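Local coordinates for xyloglucan-specific endo-beta-1,4-glucanase (Uncultured bacterium, PDB 4W88), which probably hydrolyses internal beta-1,4-glucosidic bonds in the backbone of the plant cell-wall polysaccharide xyloglucan, at residues Pro61-Asn66 and His103-Tyr108; Leu110-Asn115 and Arg167-Ala172; Asn148-Ala153 and Ile194-Gly199; Ala219-Thr224 and Val268-Gly273. The protein carries 1 engineered substitution. One frame throughout, in Å; residues are numbered along the deposited sequence. Where two conformers were deposited one is given.

Contact 1: Pro61-Asn66 and His103-Tyr108; sequences PVTFAN and HHETNY
Glu105 grips the backbone of Phe64 and Ala65 with its carboxylate, and this is the tightest part of the contact. Its OE2 turns the syn lone pair to Phe64 N, an almost straight hydrogen bond of 2.7 Å (174°), while OE1 takes a weak one from Ala65 N at 3.0 Å. The chain bends at chi2 (-52°) to bring both oxygens back to the turn, and Trp109 NE1 donates to OE1 as well, so a two-oxygen acceptor suits this buried place. Next to it Thr63 OG1 accepts from His104 N at 2.9 Å and is also bonded to Asp23 O. Pro61 lays CB over one face of the His103 ring, 3.6 Å from its centroid, and Asp101 holds ND1 of that ring.

The other end is looser and partly exposed. Here Ala65, small enough to let a ring come close, sets CB 3.5 Å from Tyr108 CG, and Asn66 ND2 reaches Tyr108 OH at 3.2 Å, with amide and ring planes 82° apart.

Both segments are loops at the C-terminal ends of neighbouring barrel strands, 57-60 and 97-101; Val62 packs on Leu100 of the latter strand and on Trp80 and Val84 of helix 78-92.

Contact 2: Leu110-Asn115 and Arg167-Ala172; sequences LKTDPN and RKLINA
Thr112 meets Leu169 and Ile170 where the long loop after strand 97-101 of the TIM barrel lies against helix 164-182. Thr112 is the centre of an inverse gamma turn, closed by Asp113 N to Lys111 O at 2.8 Å, and the turn directs its side chain at the helix.

Followed outward, the threonine divides its work between apolar and polar neighbours. CB rests on the Leu169 methyl CD2 at 3.8 Å. The branch CG2 goes on to the end of Ile170, touching CD1 at 3.8 Å. The hydroxyl OG1, placed between the backbone N and the carbonyl carbon (chi1 52°), is hydrogen-bonded to Glu166 OE2, one turn back along the same helix. A beta-branched residue with one methyl and one hydroxyl therefore fits a spot that has hydrocarbon and a carboxylate side by side.

On the helix side Leu169 does most of the touching, and does it with a single methyl. CD2 lies 3.6 Å from Thr112 C, and the same carbon also borders Asp113 O and Pro114 CA. No hydrogen bond joins the two segments; leucine suits this position because one methyl of its fork can lie against the backbone of Thr112, Asp113 and Pro114, and its side chain also packs on Glu117 and Leu120 of helix 117-134. Pro114 opens the 3-10 segment, where its ring-fixed phi (-61°) fits the helical turn. An Asx turn shapes that bend: Asn115 N donates to Asp113 OD1 at 2.8 Å, approaching from 52° above the carboxylate plane.

Contact 3: Asn148-Ala153 and Ile194-Gly199; sequences NEPRMA and IICTYG. With BGC (beta-D-glucopyranose), chain C.
Glu149, the middle of an Asn-Glu-Pro sequence familiar in glycoside hydrolase family 5, lies beside Gly199, their CA atoms 3.7 Å apart, in loops past the C-terminal ends of adjacent TIM-barrel strands. Glu149 OE2 accepts from O4 of the bound glucose at 2.6 Å. A water donates to the same oxygen and to Gly199 O, and also lies within bonding distance of the sugar O6.

Behind this shell the backbones are pinned together. Gly199 N donates to Pro150 O at 2.8 Å; with a positive phi of 62°, the place suits glycine. Arg151 NH1 bonds Glu149 O at 2.9 Å, that oxygen lying in the guanidinium plane, while its NE forms a salt bridge with Glu158.

Further out, Tyr198 swings CG anti to its own N (chi1 -177°), which carries the ring beneath Pro150 O and on to Arg151. Its OH accepts from Met152 N, a selenomethionine here, at 2.9 Å and is also bonded to Glu166 OE2. A phenylalanine here would probably leave the Met152 N-H and Glu166 without their shared partner, setting the loop freer to shift. Below, Cys196 SG nestles against the proline ring, 3.5 Å from both Pro150 CG and CD.

Contact 4: Ala219-Thr224 and Val268-Gly273; sequences AVALHT and VITETG
Thr272 OG1 donates to Thr224 O at 2.7 Å, meeting the carbonyl from above its plane, and His223 NE2 donates to Thr270 OG1 at 2.9 Å, with the hydroxyl at the ring edge and in its plane. Both ends of the imidazole are engaged, since ND1 is bonded to Glu149 OE2; Thr270 OG1 in turn has a second partner in Glu145. A histidine suits this place because it can link two polar groups across a flat ring.

The backbones pair as parallel strands. Val268 N bonds Val220 O at 2.9 Å, Leu222 N bonds Val268 O at 3.1 Å, and Thr270 N bonds Leu222 O. Beyond Thr270 the pairing is less regular: the CA atom nearest that of His223 is Glu271's, and Thr224 N bonds Glu271 O at 3.3 Å.

Glu271 stretches over the histidine: CB stands above the ring centre, 3.6 Å from the centroid in a CH-pi contact, and the carboxylate lies 24° from the ring plane, with Glu271 CD 3.4 Å from His223 CE1. Tyr225 and Arg59 hold its oxygens. A leucine in place of His223 is likely to leave Thr270 OG1 and Glu149 OE2 without their imidazole partners and Glu271 without the flat ring beneath it.

Farther out, Ala221 CB touches Thr270 CG2 at 3.7 Å, and Leu222 CB meets Ile269 CD1. Leu222 and Ile269 face the helices, Leu222 on Ile256 of helix 246-261 and Ile269 on Leu294 of helix 280-295, while strands 193-196 and 300-305 flank the two strands in the barrel.

In the fold
All four contacts belong to one eight-stranded parallel barrel, and together they run around it from strand 57-60 to strand 267-272. Contact 1 closes before the others open; contacts 2 and 3 interleave along the chain, sharing the passage from helix 164-182 into strand 193-196, with centres about 9 Å apart; contact 4 follows. Contacts 3 and 4, about 11 Å apart, are joined by Glu149 and His223 and by adjacent strands 193-196 and 218-223. Contact 2 lies on the flank, its nearest atoms about 9 Å from contact 4. The side chains of His103, Glu149 and Glu271 each lie about 3 Å from a bound TRIS near the glycan, consistent with an active-site cleft there.

Contact 1: Pro61-Asn66 and His103-Tyr108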
# COMPACT_ATOMS: atom_id res chain seq x y z
N PRO A 61 -5.65 3.96 -1.19
CA PRO A 61 -6.27 2.78 -0.58
C PRO A 61 -7.78 2.91 -0.61
O PRO A 61 -8.33 3.97 -0.31
CB PRO A 61 -5.74 2.82 0.83
CG PRO A 61 -5.38 4.24 1.08
CD PRO A 61 -4.98 4.83 -0.22
N VAL A 62 -8.44 1.81 -0.94
CA VAL A 62 -9.88 1.81 -1.08
C VAL A 62 -10.47 0.55 -0.41
O VAL A 62 -10.02 -0.56 -0.70
CB VAL A 62 -10.34 1.82 -2.52
CG1 VAL A 62 -11.84 1.93 -2.60
CG2 VAL A 62 -9.74 2.98 -3.29
N THR A 63 -11.48 0.72 0.42
CA THR A 63 -12.18 -0.43 0.98
C THR A 63 -13.49 -0.51 0.24
O THR A 63 -14.32 0.41 0.27
CB THR A 63 -12.44 -0.30 2.54
OG1 THR A 63 -11.14 -0.12 3.17
CG2 THR A 63 -13.09 -1.57 3.05
N PHE A 64 -13.70 -1.67 -0.38
CA PHE A 64 -14.89 -1.83 -1.23
C PHE A 64 -16.05 -2.50 -0.53
O PHE A 64 -17.19 -2.27 -0.91
CB PHE A 64 -14.48 -2.67 -2.44
CG PHE A 64 -13.63 -1.89 -3.38
CD1 PHE A 64 -14.24 -1.04 -4.32
CD2 PHE A 64 -12.25 -1.96 -3.31
CE1 PHE A 64 -13.44 -0.29 -5.19
CE2 PHE A 64 -11.46 -1.16 -4.20
CZ PHE A 64 -12.08 -0.29 -5.12
N ALA A 65 -15.75 -3.33 0.48
CA ALA A 65 -16.73 -4.20 1.08
C ALA A 65 -18.17 -3.61 1.21
O ALA A 65 -19.16 -4.23 0.73
CB ALA A 65 -16.26 -4.72 2.45
N ASN A 66 -18.30 -2.51 1.95
CA ASN A 66 -19.64 -1.97 2.17
C ASN A 66 -20.34 -1.37 0.92
O ASN A 66 -21.56 -1.10 0.95
CB ASN A 66 -19.59 -0.91 3.22
CG ASN A 66 -19.27 -1.46 4.56
OD1 ASN A 66 -19.49 -2.64 4.87
ND2 ASN A 66 -18.74 -0.62 5.40
N HIS A 103 -8.45 -2.64 0.37
CA HIS A 103 -7.88 -2.23 1.62
C HIS A 103 -8.47 -3.02 2.81
O HIS A 103 -8.07 -4.18 2.99
CB HIS A 103 -7.82 -0.71 1.79
CG HIS A 103 -6.65 -0.28 2.62
ND1 HIS A 103 -5.36 -0.22 2.11
CD2 HIS A 103 -6.56 0.12 3.91
CE1 HIS A 103 -4.54 0.19 3.06
NE2 HIS A 103 -5.25 0.40 4.16
N HIS A 104 -9.38 -2.44 3.60
CA HIS A 104 -9.84 -3.08 4.84
C HIS A 104 -10.93 -4.14 4.56
O HIS A 104 -11.89 -4.31 5.37
CB HIS A 104 -10.35 -2.04 5.83
CG HIS A 104 -9.25 -1.20 6.42
ND1 HIS A 104 -8.09 -1.74 6.99
CD2 HIS A 104 -9.14 0.15 6.52
CE1 HIS A 104 -7.34 -0.74 7.41
NE2 HIS A 104 -7.95 0.40 7.14
N GLU A 105 -10.80 -4.81 3.43
CA GLU A 105 -11.59 -6.00 3.12
C GLU A 105 -11.47 -7.06 4.22
O GLU A 105 -12.37 -7.85 4.45
CB GLU A 105 -11.14 -6.64 1.80
CG GLU A 105 -10.97 -5.66 0.65
CD GLU A 105 -12.13 -4.70 0.33
OE1 GLU A 105 -13.31 -5.05 0.60
OE2 GLU A 105 -11.85 -3.56 -0.15
N THR A 106 -10.33 -6.97 4.91
CA THR A 106 -9.92 -7.83 6.02
C THR A 106 -10.84 -7.66 7.27
O THR A 106 -10.83 -8.54 8.20
CB THR A 106 -8.46 -7.49 6.39
OG1 THR A 106 -8.21 -6.06 6.35
CG2 THR A 106 -7.51 -8.22 5.43
N ASN A 107 -11.62 -6.55 7.35
CA ASN A 107 -12.59 -6.38 8.47
C ASN A 107 -13.89 -7.12 8.13
O ASN A 107 -14.73 -7.26 9.00
CB ASN A 107 -13.00 -4.96 8.70
CG ASN A 107 -11.87 -4.07 9.17
OD1 ASN A 107 -10.72 -4.53 9.39
ND2 ASN A 107 -12.20 -2.79 9.39
N TYR A 108 -14.04 -7.57 6.86
CA TYR A 108 -15.32 -7.98 6.28
C TYR A 108 -15.14 -9.42 5.80
O TYR A 108 -15.22 -10.37 6.61
CB TYR A 108 -15.76 -6.99 5.20
CG TYR A 108 -16.14 -5.65 5.78
CD1 TYR A 108 -17.36 -5.44 6.41
CD2 TYR A 108 -15.20 -4.62 5.80
CE1 TYR A 108 -17.65 -4.23 7.03
CE2 TYR A 108 -15.47 -3.45 6.45
CZ TYR A 108 -16.72 -3.22 7.00
OH TYR A 108 -17.01 -2.08 7.69

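Contact 2: Leu110-Asn115 and Arg167-Ala172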
# COMPACT_ATOMS: atom_id res chain seq x y z
N LEU A 110 -12.54 -10.71 3.74
CA LEU A 110 -11.20 -11.19 3.43
C LEU A 110 -10.50 -11.69 4.71
O LEU A 110 -9.67 -10.99 5.31
CB LEU A 110 -10.36 -10.17 2.67
CG LEU A 110 -9.31 -10.74 1.73
CD1 LEU A 110 -8.58 -9.62 0.98
CD2 LEU A 110 -8.27 -11.59 2.43
N LYS A 111 -10.95 -12.85 5.17
CA LYS A 111 -10.45 -13.51 6.38
C LYS A 111 -9.83 -14.81 5.88
O LYS A 111 -10.52 -15.63 5.25
CB LYS A 111 -11.57 -13.80 7.33
CG LYS A 111 -12.42 -12.58 7.58
CD LYS A 111 -12.22 -12.02 8.90
CE LYS A 111 -13.14 -10.88 9.26
NZ LYS A 111 -12.54 -10.09 10.39
N THR A 112 -8.51 -14.99 6.09
CA THR A 112 -7.75 -16.05 5.40
C THR A 112 -7.90 -17.45 6.02
O THR A 112 -6.97 -17.99 6.56
CB THR A 112 -6.26 -15.66 5.34
OG1 THR A 112 -5.81 -15.31 6.62
CG2 THR A 112 -6.10 -14.53 4.38
N ASP A 113 -9.11 -17.98 5.99
CA ASP A 113 -9.36 -19.34 6.38
C ASP A 113 -9.12 -20.23 5.19
O ASP A 113 -9.81 -20.15 4.18
CB ASP A 113 -10.79 -19.45 6.89
CG ASP A 113 -11.17 -20.86 7.25
OD1 ASP A 113 -10.39 -21.85 7.04
OD2 ASP A 113 -12.30 -20.96 7.75
N PRO A 114 -8.12 -21.12 5.29
CA PRO A 114 -7.81 -21.95 4.10
C PRO A 114 -8.99 -22.83 3.65
O PRO A 114 -9.09 -23.20 2.48
CB PRO A 114 -6.65 -22.83 4.61
CG PRO A 114 -6.01 -21.99 5.65
CD PRO A 114 -7.16 -21.35 6.37
N ASN A 115 -9.91 -23.12 4.55
CA ASN A 115 -11.07 -23.91 4.16
C ASN A 115 -12.06 -23.16 3.35
O ASN A 115 -12.96 -23.79 2.83
CB ASN A 115 -11.78 -24.46 5.37
CG ASN A 115 -10.93 -25.42 6.12
OD1 ASN A 115 -10.09 -26.15 5.55
ND2 ASN A 115 -11.07 -25.41 7.40
N ARG A 167 -0.39 -19.11 4.12
CA ARG A 167 0.50 -18.63 3.11
C ARG A 167 0.24 -19.32 1.76
O ARG A 167 0.37 -18.65 0.74
CB ARG A 167 1.94 -18.73 3.54
CG ARG A 167 2.25 -17.78 4.68
CD ARG A 167 3.73 -17.68 4.94
NE ARG A 167 4.32 -18.88 5.47
CZ ARG A 167 4.46 -19.20 6.77
NH1 ARG A 167 3.97 -18.46 7.70
NH2 ARG A 167 5.08 -20.32 7.09
N LYS A 168 -0.11 -20.62 1.75
CA LYS A 168 -0.59 -21.27 0.51
C LYS A 168 -1.82 -20.56 -0.07
O LYS A 168 -1.91 -20.36 -1.28
CB LYS A 168 -0.82 -22.82 0.65
CG LYS A 168 0.38 -23.70 1.03
CD LYS A 168 0.05 -25.22 0.91
CE LYS A 168 -0.61 -25.82 2.17
NZ LYS A 168 0.30 -26.34 3.26
N LEU A 169 -2.78 -20.20 0.80
CA LEU A 169 -3.99 -19.49 0.39
C LEU A 169 -3.63 -18.13 -0.20
O LEU A 169 -4.21 -17.73 -1.21
CB LEU A 169 -4.94 -19.33 1.58
CG LEU A 169 -6.15 -18.42 1.40
CD1 LEU A 169 -7.08 -18.97 0.30
CD2 LEU A 169 -6.92 -18.28 2.68
N ILE A 170 -2.66 -17.44 0.38
CA ILE A 170 -2.24 -16.12 -0.15
C ILE A 170 -1.73 -16.31 -1.57
O ILE A 170 -2.08 -15.55 -2.49
CB ILE A 170 -1.18 -15.47 0.69
CG1 ILE A 170 -1.81 -15.06 2.04
CG2 ILE A 170 -0.61 -14.25 -0.06
CD1 ILE A 170 -3.05 -14.17 2.07
N ASN A 171 -0.94 -17.36 -1.77
CA ASN A 171 -0.46 -17.61 -3.14
C ASN A 171 -1.62 -17.84 -4.16
O ASN A 171 -1.54 -17.32 -5.29
CB ASN A 171 0.57 -18.78 -3.25
CG ASN A 171 1.84 -18.50 -2.51
OD1 ASN A 171 2.30 -17.36 -2.41
ND2 ASN A 171 2.39 -19.54 -1.91
N ALA A 172 -2.63 -18.60 -3.75
CA ALA A 172 -3.80 -18.83 -4.59
C ALA A 172 -4.55 -17.52 -4.87
O ALA A 172 -4.96 -17.25 -5.97
CB ALA A 172 -4.73 -19.82 -3.92

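Contact 3: Asn148-Ala153 and Ile194-Gly199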
# COMPACT_ATOMS: atom_id res chain seq x y z
N ASN A 148 -4.49 -5.77 0.70
CA ASN A 148 -3.74 -5.04 1.74
C ASN A 148 -3.73 -5.84 3.02
O ASN A 148 -4.79 -6.14 3.59
CB ASN A 148 -4.38 -3.70 2.04
CG ASN A 148 -3.57 -2.89 3.02
OD1 ASN A 148 -2.45 -2.48 2.70
ND2 ASN A 148 -4.06 -2.81 4.26
N GLU A 149 -2.54 -6.26 3.42
CA GLU A 149 -2.35 -7.00 4.65
C GLU A 149 -3.30 -8.18 4.85
O GLU A 149 -3.91 -8.30 5.90
CB GLU A 149 -2.31 -6.07 5.82
CG GLU A 149 -1.22 -5.03 5.73
CD GLU A 149 -1.08 -4.08 6.91
OE1 GLU A 149 -2.00 -3.97 7.77
OE2 GLU A 149 -0.01 -3.36 6.95
N PRO A 150 -3.50 -8.98 3.81
CA PRO A 150 -4.48 -10.07 3.93
C PRO A 150 -4.08 -11.03 5.06
O PRO A 150 -2.91 -11.41 5.14
CB PRO A 150 -4.42 -10.74 2.57
CG PRO A 150 -3.00 -10.46 2.04
CD PRO A 150 -2.80 -9.02 2.50
N ARG A 151 -5.03 -11.40 5.90
CA ARG A 151 -4.71 -12.13 7.12
C ARG A 151 -6.00 -12.59 7.79
O ARG A 151 -7.10 -12.28 7.30
CB ARG A 151 -3.89 -11.25 8.11
CG ARG A 151 -4.67 -10.03 8.59
CD ARG A 151 -3.82 -8.90 9.21
NE ARG A 151 -4.67 -7.88 9.82
CZ ARG A 151 -5.32 -6.90 9.20
NH1 ARG A 151 -5.27 -6.76 7.91
NH2 ARG A 151 -6.03 -6.02 9.89
N MSE A 152 -5.87 -13.28 8.93
CA MSE A 152 -7.02 -13.63 9.79
C MSE A 152 -6.86 -12.74 11.04
O MSE A 152 -6.05 -13.06 11.97
CB MSE A 152 -6.99 -15.12 10.20
CG MSE A 152 -8.05 -15.41 11.26
SE MSE A 152 -9.81 -15.40 10.42
CE MSE A 152 -10.31 -13.57 10.85
N ALA A 153 -7.60 -11.65 11.09
CA ALA A 153 -7.53 -10.76 12.23
C ALA A 153 -7.88 -11.50 13.51
O ALA A 153 -8.85 -12.28 13.56
CB ALA A 153 -8.40 -9.49 12.05
N ILE A 194 0.60 -5.82 -8.35
CA ILE A 194 1.43 -5.81 -7.17
C ILE A 194 0.79 -6.80 -6.19
O ILE A 194 -0.28 -6.55 -5.61
CB ILE A 194 1.56 -4.41 -6.54
CG1 ILE A 194 2.09 -3.38 -7.55
CG2 ILE A 194 2.50 -4.46 -5.31
CD1 ILE A 194 2.08 -1.92 -7.07
N ILE A 195 1.45 -7.94 -6.05
CA ILE A 195 1.00 -9.00 -5.19
C ILE A 195 1.60 -8.76 -3.80
O ILE A 195 2.40 -7.82 -3.59
CB ILE A 195 1.38 -10.39 -5.76
CG1 ILE A 195 2.89 -10.61 -5.80
CG2 ILE A 195 0.67 -10.64 -7.09
CD1 ILE A 195 3.31 -12.07 -6.02
N CYS A 196 1.31 -9.63 -2.84
CA CYS A 196 1.81 -9.43 -1.49
C CYS A 196 2.01 -10.74 -0.76
O CYS A 196 1.49 -11.79 -1.16
CB CYS A 196 0.85 -8.52 -0.68
SG CYS A 196 -0.77 -9.18 -0.38
N THR A 197 2.76 -10.65 0.34
CA THR A 197 2.83 -11.70 1.31
C THR A 197 1.66 -11.63 2.31
O THR A 197 0.95 -10.63 2.41
CB THR A 197 4.12 -11.55 2.12
OG1 THR A 197 4.13 -10.22 2.62
CG2 THR A 197 5.39 -11.86 1.29
N TYR A 198 1.51 -12.69 3.09
CA TYR A 198 0.53 -12.71 4.19
C TYR A 198 0.83 -11.48 5.07
O TYR A 198 2.00 -11.26 5.46
CB TYR A 198 0.71 -13.96 5.04
CG TYR A 198 -0.31 -14.06 6.14
CD1 TYR A 198 -0.16 -13.38 7.39
CD2 TYR A 198 -1.46 -14.83 5.98
CE1 TYR A 198 -1.16 -13.51 8.36
CE2 TYR A 198 -2.41 -14.99 6.99
CZ TYR A 198 -2.26 -14.35 8.17
OH TYR A 198 -3.22 -14.51 9.14
N GLY A 199 -0.19 -10.67 5.36
CA GLY A 199 0.01 -9.48 6.18
C GLY A 199 0.94 -8.40 5.66
O GLY A 199 1.32 -7.51 6.44
C2 BGC C . 0.23 -2.64 12.65
C3 BGC C . -0.27 -2.34 11.23
C4 BGC C . 0.85 -2.19 10.26
C5 BGC C . 1.68 -3.47 10.69
C6 BGC C . 2.86 -3.39 9.79
C1 BGC C . 0.92 -3.91 12.96
O2 BGC C . -0.93 -2.87 13.31
O3 BGC C . -0.99 -1.14 11.32
O4 BGC C . 0.34 -1.74 8.90
O5 BGC C . 1.96 -3.67 12.18
O6 BGC C . 3.71 -4.50 9.73
O HOH W 1 2.21 -5.18 7.36

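Contact 4: Ala219-Thr224 and Val268-Gly273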
# COMPACT_ATOMS: atom_id res chain seq x y z
N ALA A 219 5.00 -7.05 -9.34
CA ALA A 219 5.92 -6.66 -8.26
C ALA A 219 5.36 -7.22 -6.96
O ALA A 219 4.18 -7.55 -6.88
CB ALA A 219 6.07 -5.11 -8.17
N VAL A 220 6.22 -7.27 -5.96
CA VAL A 220 5.88 -7.73 -4.62
C VAL A 220 5.90 -6.53 -3.62
O VAL A 220 6.89 -5.80 -3.54
CB VAL A 220 6.81 -8.82 -4.12
CG1 VAL A 220 6.41 -9.23 -2.70
CG2 VAL A 220 6.78 -10.01 -5.09
N ALA A 221 4.76 -6.33 -2.94
CA ALA A 221 4.56 -5.31 -1.97
C ALA A 221 4.78 -5.90 -0.55
O ALA A 221 4.34 -7.04 -0.22
CB ALA A 221 3.15 -4.74 -2.07
N LEU A 222 5.48 -5.09 0.22
CA LEU A 222 5.72 -5.29 1.66
C LEU A 222 5.41 -4.04 2.42
O LEU A 222 5.51 -2.96 1.88
CB LEU A 222 7.19 -5.75 1.90
CG LEU A 222 7.55 -6.99 1.12
CD1 LEU A 222 9.03 -7.16 1.18
CD2 LEU A 222 6.82 -8.27 1.63
N HIS A 223 5.13 -4.17 3.72
CA HIS A 223 5.01 -3.04 4.60
C HIS A 223 6.06 -3.19 5.69
O HIS A 223 6.11 -4.21 6.35
CB HIS A 223 3.65 -2.94 5.25
CG HIS A 223 2.54 -2.67 4.30
ND1 HIS A 223 1.19 -2.71 4.66
CD2 HIS A 223 2.56 -2.29 3.01
CE1 HIS A 223 0.47 -2.40 3.61
NE2 HIS A 223 1.28 -2.12 2.62
N THR A 224 6.89 -2.15 5.84
CA THR A 224 8.03 -2.23 6.70
C THR A 224 8.16 -0.95 7.51
O THR A 224 8.95 -0.04 7.19
CB THR A 224 9.35 -2.57 6.01
OG1 THR A 224 9.61 -1.69 4.91
CG2 THR A 224 9.32 -3.94 5.53
N VAL A 268 8.27 -3.32 -3.94
CA VAL A 268 7.74 -2.00 -3.63
C VAL A 268 7.29 -2.00 -2.15
O VAL A 268 6.53 -2.87 -1.71
CB VAL A 268 6.52 -1.56 -4.53
CG1 VAL A 268 6.24 -0.08 -4.19
CG2 VAL A 268 6.82 -1.69 -5.96
N ILE A 269 7.78 -1.04 -1.36
CA ILE A 269 7.29 -0.83 0.01
C ILE A 269 6.04 0.08 -0.03
O ILE A 269 6.18 1.30 -0.10
CB ILE A 269 8.36 -0.30 0.95
CG1 ILE A 269 9.64 -1.17 0.89
CG2 ILE A 269 7.78 -0.17 2.31
CD1 ILE A 269 9.47 -2.62 1.27
N THR A 270 4.84 -0.51 0.03
CA THR A 270 3.66 0.26 -0.21
C THR A 270 3.15 1.01 1.00
O THR A 270 2.26 1.86 0.86
CB THR A 270 2.55 -0.55 -0.92
OG1 THR A 270 2.17 -1.69 -0.13
CG2 THR A 270 3.04 -1.00 -2.30
N GLU A 271 3.72 0.71 2.18
CA GLU A 271 3.49 1.55 3.38
C GLU A 271 4.72 1.48 4.29
O GLU A 271 5.31 0.42 4.50
CB GLU A 271 2.29 1.11 4.22
CG GLU A 271 0.91 1.30 3.64
CD GLU A 271 -0.17 0.79 4.55
OE1 GLU A 271 0.05 0.80 5.81
OE2 GLU A 271 -1.28 0.48 4.06
N THR A 272 5.08 2.66 4.79
CA THR A 272 6.00 2.84 5.89
C THR A 272 5.78 4.27 6.41
O THR A 272 4.96 5.04 5.90
CB THR A 272 7.46 2.60 5.46
OG1 THR A 272 8.32 2.56 6.65
CG2 THR A 272 7.91 3.65 4.47
N GLY A 273 6.50 4.62 7.48
CA GLY A 273 6.36 5.93 8.11
C GLY A 273 6.65 5.82 9.60
O GLY A 273 6.87 4.72 10.11